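Local coordinates for probable N-glycosylase/DNA lyase (PDB 3N0U), which is a probable N-glycosylase/DNA lyase of the helix-hairpin-helix superfamily, with a largely helical fold and no strands, at residues 196-199 with 204-207. Sequence-based numbering, arbitrary orientation.
Sequences EAFG and KFDL
Phe198 and Phe205 bring their rings together across the short turn that links helix 181-198 to helix 202-214. The rings meet obliquely, with centroids 5.5 Å apart and planes inclined at 57°. Phe205 offers one edge of its ring: CD1 lies 3.6 Å from Phe198 CD2, and CE1 approaches both CG and CD2 of Phe198. The same CE1 also comes within 3.8 Å of Phe198 CB, so the contact reaches from the ring of Phe198 back to the root of its side chain. The side chain of Phe198 starts out toward helix 202-214, whereas that of Phe205 does not, and there the anti placement of CG relative to the backbone N (chi1 -171°) lets the ring reach across. The nearest CA atoms of the two segments, those of Phe198 and Phe205, are 8.2 Å apart. Helix 181-198 ends here in a Schellman motif with Gly199, at positive phi, as its C-prime residue. Leu20 of helix 13-44 touches both side chains, while Leu191, Val194 and Ala195 pack on Phe205. Arg24 makes a cation-pi contact with Phe198 and a hydrogen bond to its carbonyl O. Between the two segments there is no hydrogen bond or salt bridge; their meeting is purely apolar, and any stabilisation they give each other directly at the corner between helices 181-198 and 202-214 probably comes from dispersion and the burial of the two rings.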
loop_
_atom_site.group_PDB
_atom_site.type_symbol
_atom_site.label_atom_id
_atom_site.label_comp_id
_atom_site.label_asym_id
_atom_site.label_seq_id
_atom_site.Cartn_x
_atom_site.Cartn_y
_atom_site.Cartn_z
ATOM N N GLU A 196 17.874 -3.565 3.016
ATOM C CA GLU A 196 19.220 -3.251 2.560
ATOM C C GLU A 196 20.126 -4.473 2.633
ATOM O O GLU A 196 20.925 -4.708 1.721
ATOM C CB GLU A 196 19.797 -2.115 3.406
ATOM C CG GLU A 196 21.111 -1.584 2.913
ATOM C CD GLU A 196 21.544 -0.347 3.691
ATOM O OE1 GLU A 196 21.513 -0.386 4.946
ATOM O OE2 GLU A 196 21.891 0.667 3.048
ATOM N N ALA A 197 19.978 -5.271 3.690
ATOM C CA ALA A 197 20.755 -6.510 3.830
ATOM C C ALA A 197 20.457 -7.485 2.695
ATOM O O ALA A 197 21.327 -8.226 2.249
ATOM C CB ALA A 197 20.481 -7.173 5.173
ATOM N N PHE A 198 19.217 -7.468 2.230
ATOM C CA PHE A 198 18.777 -8.323 1.139
ATOM C C PHE A 198 19.187 -7.734 -0.219
ATOM O O PHE A 198 19.256 -8.443 -1.208
ATOM C CB PHE A 198 17.251 -8.447 1.256
ATOM C CG PHE A 198 16.613 -9.448 0.334
ATOM C CD1 PHE A 198 16.798 -10.796 0.527
ATOM C CD2 PHE A 198 15.765 -9.033 -0.668
ATOM C CE1 PHE A 198 16.178 -11.734 -0.311
ATOM C CE2 PHE A 198 15.141 -9.946 -1.504
ATOM C CZ PHE A 198 15.331 -11.301 -1.313
ATOM N N GLY A 199 19.438 -6.431 -0.271
ATOM C CA GLY A 199 19.752 -5.779 -1.533
ATOM C C GLY A 199 18.547 -5.302 -2.336
ATOM O O GLY A 199 18.605 -5.262 -3.562
ATOM N N LYS A 204 10.132 -2.565 -3.122
ATOM C CA LYS A 204 10.183 -3.889 -3.757
ATOM C C LYS A 204 10.284 -5.006 -2.724
ATOM O O LYS A 204 9.719 -6.088 -2.905
ATOM C CB LYS A 204 11.374 -3.971 -4.718
ATOM C CG LYS A 204 11.140 -3.219 -5.991
ATOM C CD LYS A 204 12.242 -3.375 -6.995
ATOM C CE LYS A 204 11.943 -2.529 -8.219
ATOM N NZ LYS A 204 13.049 -2.602 -9.221
ATOM N N PHE A 205 11.023 -4.752 -1.657
ATOM C CA PHE A 205 11.196 -5.742 -0.598
ATOM C C PHE A 205 9.834 -6.180 -0.084
ATOM O O PHE A 205 9.614 -7.360 0.168
ATOM C CB PHE A 205 12.034 -5.158 0.546
ATOM C CG PHE A 205 12.444 -6.160 1.571
ATOM C CD1 PHE A 205 13.228 -7.241 1.221
ATOM C CD2 PHE A 205 12.051 -6.026 2.889
ATOM C CE1 PHE A 205 13.612 -8.174 2.166
ATOM C CE2 PHE A 205 12.449 -6.961 3.845
ATOM C CZ PHE A 205 13.233 -8.028 3.471
ATOM N N ASP A 206 8.920 -5.230 0.059
ATOM C CA ASP A 206 7.554 -5.550 0.498
ATOM C C ASP A 206 6.928 -6.654 -0.351
ATOM O O ASP A 206 6.227 -7.532 0.167
ATOM C CB ASP A 206 6.662 -4.311 0.408
ATOM C CG ASP A 206 5.232 -4.599 0.775
ATOM O OD1 ASP A 206 4.926 -4.662 1.990
ATOM O OD2 ASP A 206 4.414 -4.741 -0.151
ATOM N N LEU A 207 7.146 -6.602 -1.661
ATOM C CA LEU A 207 6.557 -7.613 -2.545
ATOM C C LEU A 207 7.206 -8.973 -2.372
ATOM O O LEU A 207 6.531 -9.988 -2.468
ATOM C CB LEU A 207 6.609 -7.176 -3.995
ATOM C CG LEU A 207 5.810 -5.909 -4.280
ATOM C CD1 LEU A 207 5.957 -5.579 -5.750
ATOM C CD2 LEU A 207 4.335 -6.085 -3.908
#